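Local coordinates for protein rhamnosidase B (Bacillus sp., PDB 2OKX) that cleaves terminal alpha-L-rhamnose from alpha-L-rhamnosides, as a glycoside hydrolase of family 78, at residues R4-S9 with G110-I115; M41-A46 with Y73-I78; Y50-N55 with I90-L95. All coordinates share one frame; numbering follows the deposited sequence.

Contact 1. Residues R4-S9 with G110-I115; sequences RNWNAS and GLIAEI
Ala8 and Ser9 pass close to Glu114 and Ile112, and the end-to-end directions of loop 4-9 and of the touching part of strand 110-115 are 124° apart. The nearest CA atoms here are those of Ser9 and Ile112, at 5.8 Å. The two backbones share no hydrogen bond, so side chains carry the contact.

The carboxylate of Glu114 is the polar centre. Its chain is extended, with CG anti to the backbone N (chi1 -171°), and this carries the acid group to the loop. Asn7 N donates to Glu114 OE1 at 2.6 Å, a short bond on the syn side of the carboxylate but tilted out of its plane. Arg4 NH2 forms a salt bridge with Glu114 OE2 at 3.1 Å. The acceptor lies in the guanidinium plane, while the donor stands well above the carboxylate plane. Arg4 NH1 adds a weak bond to Glu114 OE1. Asn7 ND2 donates to Glu114 OE2 at 3.3 Å, from the opposite face of the carboxylate to Arg4 NH2. Thr121 also bonds this oxygen, so several partners fix the rotation of the group. The nearby Arg4 charge probably favours the ionised acid.

Beside it is an apolar patch. Ile112 CD1 lies 4.0 Å from Trp6 CE3. Ile112 CD1 and Arg4 NH1 sit on opposite sides of the indole plane, both offset toward its rim. Ala8 CB packs on Ile112 CG1 at 4.1 Å. The same CB also comes within 3.4 Å of the carbonyl oxygen of Ala113.

Trp6 also meets Tyr73 edge-to-face. The N-terminal loop thus crosses an inner strand of one sheet before entering strand 9-12 of another, consistent with the two-sheet beta-sandwich of galactose-binding-like domains.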
loop_
_atom_site.group_PDB
_atom_site.type_symbol
_atom_site.label_atom_id
_atom_site.label_comp_id
_atom_site.label_asym_id
_atom_site.label_seq_id
_atom_site.Cartn_x
_atom_site.Cartn_y
_atom_site.Cartn_z
ATOM N N ARG A 4 -27.335 -6.274 11.678
ATOM C CA ARG A 4 -28.400 -7.262 11.677
ATOM C C ARG A 4 -28.339 -8.057 12.976
ATOM O O ARG A 4 -27.375 -7.959 13.729
ATOM C CB ARG A 4 -28.237 -8.214 10.485
ATOM C CG ARG A 4 -26.947 -9.028 10.487
ATOM C CD ARG A 4 -26.848 -9.880 9.233
ATOM N NE ARG A 4 -27.863 -10.932 9.188
ATOM C CZ ARG A 4 -27.741 -12.120 9.773
ATOM N NH1 ARG A 4 -26.640 -12.413 10.457
ATOM N NH2 ARG A 4 -28.713 -13.021 9.665
ATOM N N ASN A 5 -29.371 -8.854 13.232
ATOM C CA ASN A 5 -29.406 -9.685 14.437
ATOM C C ASN A 5 -28.809 -11.002 14.031
ATOM O O ASN A 5 -29.308 -11.661 13.096
ATOM C CB ASN A 5 -30.848 -9.927 14.901
ATOM C CG ASN A 5 -31.574 -8.655 15.225
ATOM O OD1 ASN A 5 -31.019 -7.729 15.883
ATOM N ND2 ASN A 5 -32.837 -8.576 14.798
ATOM N N TRP A 6 -27.759 -11.412 14.722
ATOM C CA TRP A 6 -27.098 -12.655 14.412
ATOM C C TRP A 6 -27.583 -13.858 15.228
ATOM O O TRP A 6 -27.951 -13.734 16.400
ATOM C CB TRP A 6 -25.589 -12.487 14.615
ATOM C CG TRP A 6 -24.962 -11.504 13.673
ATOM C CD1 TRP A 6 -25.012 -10.140 13.741
ATOM C CD2 TRP A 6 -24.176 -11.822 12.526
ATOM N NE1 TRP A 6 -24.293 -9.589 12.707
ATOM C CE2 TRP A 6 -23.770 -10.601 11.946
ATOM C CE3 TRP A 6 -23.774 -13.021 11.933
ATOM C CZ2 TRP A 6 -22.974 -10.544 10.789
ATOM C CZ3 TRP A 6 -22.980 -12.967 10.780
ATOM C CH2 TRP A 6 -22.590 -11.731 10.226
ATOM N N ASN A 7 -27.560 -15.019 14.585
ATOM C CA ASN A 7 -27.956 -16.277 15.202
ATOM C C ASN A 7 -26.783 -17.225 15.031
ATOM O O ASN A 7 -26.951 -18.437 14.918
ATOM C CB ASN A 7 -29.189 -16.857 14.506
ATOM C CG ASN A 7 -30.388 -15.943 14.599
ATOM O OD1 ASN A 7 -30.861 -15.634 15.693
ATOM N ND2 ASN A 7 -30.887 -15.498 13.448
ATOM N N ALA A 8 -25.589 -16.646 14.989
ATOM C CA ALA A 8 -24.363 -17.412 14.833
ATOM C C ALA A 8 -23.377 -16.930 15.884
ATOM O O ALA A 8 -23.564 -15.867 16.478
ATOM C CB ALA A 8 -23.787 -17.209 13.434
ATOM N N SER A 9 -22.326 -17.708 16.108
ATOM C CA SER A 9 -21.328 -17.346 17.101
ATOM C C SER A 9 -19.932 -17.247 16.509
ATOM O O SER A 9 -19.597 -17.960 15.563
ATOM C CB SER A 9 -21.319 -18.384 18.226
ATOM O OG SER A 9 -22.606 -18.519 18.803
ATOM N N GLY A 110 -10.777 -15.426 14.603
ATOM C CA GLY A 110 -12.204 -15.646 14.671
ATOM C C GLY A 110 -12.946 -15.624 13.352
ATOM O O GLY A 110 -12.547 -14.960 12.395
ATOM N N LEU A 111 -14.044 -16.369 13.323
ATOM C CA LEU A 111 -14.903 -16.464 12.157
ATOM C C LEU A 111 -16.356 -16.518 12.604
ATOM O O LEU A 111 -16.698 -17.235 13.545
ATOM C CB LEU A 111 -14.595 -17.729 11.360
ATOM C CG LEU A 111 -15.639 -18.070 10.287
ATOM C CD1 LEU A 111 -15.616 -17.017 9.189
ATOM C CD2 LEU A 111 -15.354 -19.450 9.712
ATOM N N ILE A 112 -17.202 -15.745 11.939
ATOM C CA ILE A 112 -18.625 -15.745 12.232
ATOM C C ILE A 112 -19.353 -15.681 10.891
ATOM O O ILE A 112 -19.118 -14.775 10.086
ATOM C CB ILE A 112 -19.031 -14.554 13.139
ATOM C CG1 ILE A 112 -20.506 -14.685 13.524
ATOM C CG2 ILE A 112 -18.765 -13.231 12.437
ATOM C CD1 ILE A 112 -20.946 -13.725 14.606
ATOM N N ALA A 113 -20.212 -16.665 10.645
ATOM C CA ALA A 113 -20.956 -16.734 9.395
ATOM C C ALA A 113 -22.334 -17.333 9.610
ATOM O O ALA A 113 -22.521 -18.207 10.456
ATOM C CB ALA A 113 -20.183 -17.559 8.374
ATOM N N GLU A 114 -23.298 -16.865 8.829
ATOM C CA GLU A 114 -24.662 -17.350 8.945
ATOM C C GLU A 114 -25.372 -17.298 7.598
ATOM O O GLU A 114 -25.302 -16.289 6.894
ATOM C CB GLU A 114 -25.422 -16.493 9.958
ATOM C CG GLU A 114 -26.795 -17.022 10.336
ATOM C CD GLU A 114 -27.569 -16.039 11.189
ATOM O OE1 GLU A 114 -26.963 -15.444 12.102
ATOM O OE2 GLU A 114 -28.784 -15.867 10.952
ATOM N N ILE A 115 -26.040 -18.391 7.242
ATOM C CA ILE A 115 -26.789 -18.458 5.995
ATOM C C ILE A 115 -28.258 -18.281 6.350
ATOM O O ILE A 115 -28.797 -19.018 7.175
ATOM C CB ILE A 115 -26.599 -19.810 5.283
ATOM C CG1 ILE A 115 -25.139 -19.970 4.858
ATOM C CG2 ILE A 115 -27.516 -19.892 4.069
ATOM C CD1 ILE A 115 -24.853 -21.255 4.120
#

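Contact 2. Residues M41-A46 with Y73-I78; sequences MLHITA and YDSYDI
Leu42 and Ile44 pair with Tyr76 and Asp74 through four backbone hydrogen bonds. Leu42 N to Tyr76 O and Tyr76 N to Leu42 O are both 2.8 Å; Ile44 N to Asp74 O is 2.7 Å and Asp74 N to Ile44 O 2.6 Å. Met41 with Asp77 and His43 with Ser75 are the non-hydrogen-bonded pairs.

Strands 41-47 and 70-77 are antiparallel neighbours in a five-stranded mixed sheet of the N-terminal domain.

Among side chains, the polar bond is His43 ND1 to Ser75 OG, 2.7 Å, with the hydroxyl in the plane of the imidazole at its edge. With an alanine in place of His43, Ser75 OG would probably lose this partner and Arg4 the imidazole it packs on. On the other face, Asp74 and Tyr76 turn their polar ends to the hydroxyl of Tyr50, and Asp74 also pairs with Arg193.

The apolar pairs lie on the face of Leu42, Ile44 and Tyr76. Leu42 CB meets Ile78 CG2 at 4.0 Å, the side chains crossing at about a right angle. Ile44 CG2 touches the edge of the Tyr76 ring at CE1. On the His43 and Ser75 face, Met41, bent at chi2 and chi3, packs SD on Asp77 CA, 3.7 Å away.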
loop_
_atom_site.group_PDB
_atom_site.type_symbol
_atom_site.label_atom_id
_atom_site.label_comp_id
_atom_site.label_asym_id
_atom_site.label_seq_id
_atom_site.Cartn_x
_atom_site.Cartn_y
_atom_site.Cartn_z
ATOM N N MET A 41 -28.927 -15.746 1.604
ATOM C CA MET A 41 -27.812 -14.863 1.913
ATOM C C MET A 41 -26.848 -15.465 2.930
ATOM O O MET A 41 -27.264 -16.111 3.896
ATOM C CB MET A 41 -28.329 -13.524 2.453
ATOM C CG MET A 41 -29.240 -12.760 1.502
ATOM S SD MET A 41 -28.467 -12.445 -0.105
ATOM C CE MET A 41 -27.271 -11.163 0.337
ATOM N N LEU A 42 -25.557 -15.249 2.699
ATOM C CA LEU A 42 -24.518 -15.732 3.595
ATOM C C LEU A 42 -23.784 -14.498 4.107
ATOM O O LEU A 42 -23.078 -13.821 3.354
ATOM C CB LEU A 42 -23.554 -16.662 2.852
ATOM C CG LEU A 42 -22.570 -17.469 3.705
ATOM C CD1 LEU A 42 -21.957 -18.584 2.871
ATOM C CD2 LEU A 42 -21.485 -16.553 4.259
ATOM N N HIS A 43 -23.981 -14.201 5.388
ATOM C CA HIS A 43 -23.365 -13.050 6.036
ATOM C C HIS A 43 -22.115 -13.530 6.756
ATOM O O HIS A 43 -22.164 -14.498 7.513
ATOM C CB HIS A 43 -24.352 -12.443 7.027
ATOM C CG HIS A 43 -25.700 -12.172 6.436
ATOM N ND1 HIS A 43 -25.949 -11.102 5.602
ATOM C CD2 HIS A 43 -26.873 -12.841 6.551
ATOM C CE1 HIS A 43 -27.217 -11.121 5.232
ATOM N NE2 HIS A 43 -27.801 -12.165 5.795
ATOM N N ILE A 44 -20.999 -12.846 6.535
ATOM C CA ILE A 44 -19.744 -13.278 7.130
ATOM C C ILE A 44 -18.692 -12.194 7.344
ATOM O O ILE A 44 -18.656 -11.181 6.642
ATOM C CB ILE A 44 -19.110 -14.383 6.245
ATOM C CG1 ILE A 44 -17.740 -14.799 6.784
ATOM C CG2 ILE A 44 -18.971 -13.872 4.809
ATOM C CD1 ILE A 44 -17.078 -15.906 5.970
ATOM N N THR A 45 -17.848 -12.423 8.342
ATOM C CA THR A 45 -16.728 -11.545 8.645
ATOM C C THR A 45 -15.737 -12.409 9.409
ATOM O O THR A 45 -16.091 -13.482 9.896
ATOM C CB THR A 45 -17.127 -10.308 9.482
ATOM O OG1 THR A 45 -16.028 -9.386 9.500
ATOM C CG2 THR A 45 -17.466 -10.695 10.915
ATOM N N ALA A 46 -14.490 -11.967 9.486
ATOM C CA ALA A 46 -13.480 -12.737 10.186
ATOM C C ALA A 46 -12.332 -11.848 10.629
ATOM O O ALA A 46 -12.249 -10.682 10.250
ATOM C CB ALA A 46 -12.957 -13.847 9.291
ATOM N N TYR A 73 -18.945 -6.682 7.842
ATOM C CA TYR A 73 -19.271 -8.046 7.440
ATOM C C TYR A 73 -19.852 -8.046 6.032
ATOM O O TYR A 73 -20.512 -7.090 5.620
ATOM C CB TYR A 73 -20.252 -8.693 8.430
ATOM C CG TYR A 73 -21.627 -8.072 8.477
ATOM C CD1 TYR A 73 -22.628 -8.472 7.592
ATOM C CD2 TYR A 73 -21.938 -7.094 9.424
ATOM C CE1 TYR A 73 -23.910 -7.912 7.651
ATOM C CE2 TYR A 73 -23.209 -6.531 9.489
ATOM C CZ TYR A 73 -24.190 -6.943 8.602
ATOM O OH TYR A 73 -25.447 -6.382 8.671
ATOM N N ASP A 74 -19.605 -9.129 5.302
ATOM C CA ASP A 74 -20.075 -9.258 3.928
ATOM C C ASP A 74 -21.312 -10.136 3.816
ATOM O O ASP A 74 -21.489 -11.069 4.597
ATOM C CB ASP A 74 -18.961 -9.842 3.059
ATOM C CG ASP A 74 -17.681 -9.044 3.154
ATOM O OD1 ASP A 74 -17.755 -7.805 3.047
ATOM O OD2 ASP A 74 -16.609 -9.649 3.336
ATOM N N SER A 75 -22.157 -9.831 2.835
ATOM C CA SER A 75 -23.380 -10.592 2.597
ATOM C C SER A 75 -23.418 -11.051 1.142
ATOM O O SER A 75 -23.563 -10.233 0.235
ATOM C CB SER A 75 -24.612 -9.730 2.893
ATOM O OG SER A 75 -24.594 -9.232 4.219
ATOM N N TYR A 76 -23.289 -12.357 0.928
ATOM C CA TYR A 76 -23.311 -12.921 -0.420
ATOM C C TYR A 76 -24.605 -13.641 -0.753
ATOM O O TYR A 76 -25.177 -14.327 0.092
ATOM C CB TYR A 76 -22.194 -13.946 -0.615
ATOM C CG TYR A 76 -20.791 -13.435 -0.428
ATOM C CD1 TYR A 76 -20.241 -13.296 0.846
ATOM C CD2 TYR A 76 -20.000 -13.114 -1.530
ATOM C CE1 TYR A 76 -18.934 -12.850 1.019
ATOM C CE2 TYR A 76 -18.693 -12.668 -1.369
ATOM C CZ TYR A 76 -18.165 -12.537 -0.094
ATOM O OH TYR A 76 -16.878 -12.081 0.068
ATOM N N ASP A 77 -25.060 -13.487 -1.991
ATOM C CA ASP A 77 -26.239 -14.207 -2.441
ATOM C C ASP A 77 -25.621 -15.492 -2.988
ATOM O O ASP A 77 -24.977 -15.473 -4.040
ATOM C CB ASP A 77 -26.945 -13.466 -3.571
ATOM C CG ASP A 77 -28.182 -14.200 -4.059
ATOM O OD1 ASP A 77 -28.143 -15.447 -4.140
ATOM O OD2 ASP A 77 -29.189 -13.533 -4.369
ATOM N N ILE A 78 -25.792 -16.601 -2.271
ATOM C CA ILE A 78 -25.212 -17.871 -2.700
ATOM C C ILE A 78 -26.174 -18.797 -3.438
ATOM O O ILE A 78 -25.918 -19.993 -3.550
ATOM C CB ILE A 78 -24.626 -18.653 -1.502
ATOM C CG1 ILE A 78 -25.712 -18.868 -0.441
ATOM C CG2 ILE A 78 -23.436 -17.901 -0.920
ATOM C CD1 ILE A 78 -25.276 -19.747 0.707
#

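Contact 3. Residues Y50-N55 with I90-L95; sequences YVLFVN and IAVLVL
Strands 49-54 and 87-96 are antiparallel neighbours in the seven-stranded sheet of the N-terminal domain, and Tyr50 to Val54 face Val94 to Ile90 across the join. The short strand axes run 172° apart and approach to 4.6 Å. Val51 with Leu93 and Phe53 with Ala91 are the hydrogen-bonded pairs, each tied by two backbone bonds. Val51 N donates to Leu93 O at 2.9 Å, and Phe53 N to Ala91 O at 2.8 Å. The return bonds, from Leu93 N to Val51 O and from Ala91 N to Phe53 O, are straighter. Tyr50 CA adds a CA-H...O contact to Leu93 O.

Tyr50, Leu52, Val54, Ile90, Val92 and Val94 share one face of the sheet. Much of this face packs on strand 41-47: Leu52, Val54 and Ile90 all touch Leu42, and Tyr50 touches Ile44. It is the inner face of a beta-sandwich, closed by the sheet that holds strand 41-47.

Leu52 reaches across with CD1, which meets Val92 CG2 at 4.0 Å and Ile90 CG2 at 4.1 Å. Val54 and Ile90 lie side by side and point the same way, with CG1 of Val54 4.0 Å from CD1 of Ile90. Tyr50 touches the partner strand with its CB, 3.9 Å from Val92 CG1. Its CG sits between the backbone N and the carbonyl carbon (chi1 74°), and the ring leads away from strand 87-96. The side chain of this buried residue ends at Asp74 and Tyr76 of the facing sheet.

On the opposite face, Phe53 CB packs on Ala91 CB at 3.9 Å. The Phe53 ring presents its edge to the carbonyl oxygen of Ala91, which lies near the ring plane. Val51 and Leu93 meet here through their CB atoms, and Val51 also touches Gln58 and Arg61 of strand 57-62.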
loop_
_atom_site.group_PDB
_atom_site.type_symbol
_atom_site.label_atom_id
_atom_site.label_comp_id
_atom_site.label_asym_id
_atom_site.label_seq_id
_atom_site.Cartn_x
_atom_site.Cartn_y
_atom_site.Cartn_z
ATOM N N TYR A 50 -10.523 -13.553 5.361
ATOM C CA TYR A 50 -11.042 -14.866 4.993
ATOM C C TYR A 50 -11.158 -15.100 3.489
ATOM O O TYR A 50 -11.148 -14.161 2.697
ATOM C CB TYR A 50 -12.439 -15.074 5.589
ATOM C CG TYR A 50 -13.521 -14.282 4.875
ATOM C CD1 TYR A 50 -13.920 -13.028 5.331
ATOM C CD2 TYR A 50 -14.104 -14.767 3.703
ATOM C CE1 TYR A 50 -14.871 -12.272 4.637
ATOM C CE2 TYR A 50 -15.051 -14.019 3.000
ATOM C CZ TYR A 50 -15.428 -12.775 3.472
ATOM O OH TYR A 50 -16.345 -12.032 2.764
ATOM N N VAL A 51 -11.276 -16.373 3.129
ATOM C CA VAL A 51 -11.500 -16.815 1.756
ATOM C C VAL A 51 -12.688 -17.775 1.898
ATOM O O VAL A 51 -12.594 -18.793 2.590
ATOM C CB VAL A 51 -10.305 -17.577 1.167
ATOM C CG1 VAL A 51 -10.667 -18.073 -0.228
ATOM C CG2 VAL A 51 -9.078 -16.668 1.094
ATOM N N LEU A 52 -13.803 -17.441 1.257
ATOM C CA LEU A 52 -15.025 -18.239 1.352
ATOM C C LEU A 52 -15.281 -19.231 0.223
ATOM O O LEU A 52 -15.141 -18.900 -0.958
ATOM C CB LEU A 52 -16.232 -17.304 1.463
ATOM C CG LEU A 52 -17.630 -17.931 1.387
ATOM C CD1 LEU A 52 -17.884 -18.778 2.633
ATOM C CD2 LEU A 52 -18.680 -16.829 1.268
ATOM N N PHE A 53 -15.676 -20.446 0.607
ATOM C CA PHE A 53 -15.993 -21.511 -0.338
ATOM C C PHE A 53 -17.391 -22.051 -0.042
ATOM O O PHE A 53 -17.742 -22.291 1.116
ATOM C CB PHE A 53 -15.005 -22.674 -0.224
ATOM C CG PHE A 53 -13.588 -22.318 -0.561
ATOM C CD1 PHE A 53 -12.755 -21.744 0.394
ATOM C CD2 PHE A 53 -13.074 -22.583 -1.827
ATOM C CE1 PHE A 53 -11.428 -21.444 0.094
ATOM C CE2 PHE A 53 -11.749 -22.286 -2.136
ATOM C CZ PHE A 53 -10.925 -21.717 -1.173
ATOM N N VAL A 54 -18.194 -22.228 -1.085
ATOM C CA VAL A 54 -19.536 -22.772 -0.922
ATOM C C VAL A 54 -19.624 -23.977 -1.840
ATOM O O VAL A 54 -19.604 -23.845 -3.065
ATOM C CB VAL A 54 -20.626 -21.751 -1.299
ATOM C CG1 VAL A 54 -22.001 -22.380 -1.129
ATOM C CG2 VAL A 54 -20.509 -20.512 -0.420
ATOM N N ASN A 55 -19.704 -25.156 -1.233
ATOM C CA ASN A 55 -19.765 -26.406 -1.971
ATOM C C ASN A 55 -18.524 -26.582 -2.830
ATOM O O ASN A 55 -18.589 -27.103 -3.941
ATOM C CB ASN A 55 -21.034 -26.470 -2.828
ATOM C CG ASN A 55 -22.271 -26.742 -1.999
ATOM O OD1 ASN A 55 -22.280 -27.651 -1.169
ATOM N ND2 ASN A 55 -23.322 -25.962 -2.219
ATOM N N ILE A 90 -20.047 -25.539 3.686
ATOM C CA ILE A 90 -19.454 -24.210 3.733
ATOM C C ILE A 90 -18.044 -24.401 4.267
ATOM O O ILE A 90 -17.851 -25.029 5.311
ATOM C CB ILE A 90 -20.210 -23.267 4.690
ATOM C CG1 ILE A 90 -21.685 -23.180 4.294
ATOM C CG2 ILE A 90 -19.572 -21.886 4.660
ATOM C CD1 ILE A 90 -21.920 -22.644 2.892
ATOM N N ALA A 91 -17.060 -23.877 3.544
ATOM C CA ALA A 91 -15.665 -23.995 3.952
ATOM C C ALA A 91 -15.034 -22.615 3.952
ATOM O O ALA A 91 -15.268 -21.812 3.046
ATOM C CB ALA A 91 -14.917 -24.912 3.001
ATOM N N VAL A 92 -14.231 -22.334 4.969
ATOM C CA VAL A 92 -13.594 -21.032 5.065
ATOM C C VAL A 92 -12.143 -21.123 5.497
ATOM O O VAL A 92 -11.785 -21.936 6.353
ATOM C CB VAL A 92 -14.317 -20.122 6.083
ATOM C CG1 VAL A 92 -13.693 -18.730 6.064
ATOM C CG2 VAL A 92 -15.808 -20.060 5.782
ATOM N N LEU A 93 -11.312 -20.289 4.885
ATOM C CA LEU A 93 -9.905 -20.212 5.240
ATOM C C LEU A 93 -9.780 -18.855 5.912
ATOM O O LEU A 93 -10.112 -17.835 5.311
ATOM C CB LEU A 93 -9.007 -20.241 4.001
ATOM C CG LEU A 93 -7.531 -19.957 4.312
ATOM C CD1 LEU A 93 -6.949 -21.121 5.101
ATOM C CD2 LEU A 93 -6.747 -19.754 3.022
ATOM N N VAL A 94 -9.336 -18.836 7.161
ATOM C CA VAL A 94 -9.182 -17.573 7.861
ATOM C C VAL A 94 -7.709 -17.327 8.148
ATOM O O VAL A 94 -7.019 -18.187 8.697
ATOM C CB VAL A 94 -9.972 -17.556 9.197
ATOM C CG1 VAL A 94 -9.707 -16.253 9.944
ATOM C CG2 VAL A 94 -11.464 -17.706 8.925
ATOM N N LEU A 95 -7.225 -16.159 7.739
ATOM C CA LEU A 95 -5.838 -15.786 7.979
ATOM C C LEU A 95 -5.846 -14.872 9.196
ATOM O O LEU A 95 -6.509 -13.839 9.182
ATOM C CB LEU A 95 -5.254 -15.007 6.792
ATOM C CG LEU A 95 -5.108 -15.635 5.403
ATOM C CD1 LEU A 95 -6.481 -15.790 4.749
ATOM C CD2 LEU A 95 -4.217 -14.741 4.548
#

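All three contacts belong to one beta-sandwich region. Contacts 2 and 3 are buried strand pairings in different sheets, whereas contact 1 is partly buried and brings the N-terminal loop onto a strand. Contacts 1 and 2 share a sheet, since strands 110-117 and 41-47 are neighbours, joined by backbone bonds such as that between Glu114 and His43. Contact 3 supplies the facing layer: Leu111 and Ile115 pack on Val92, Val94 and Ile90. The chemistry follows the place. Contact 1 relies on a charged carboxylate, contact 2 mixes backbone bonds with polar side chains, and contact 3 is mainly aliphatic, with Tyr50 OH as a polar bridge to contact 2.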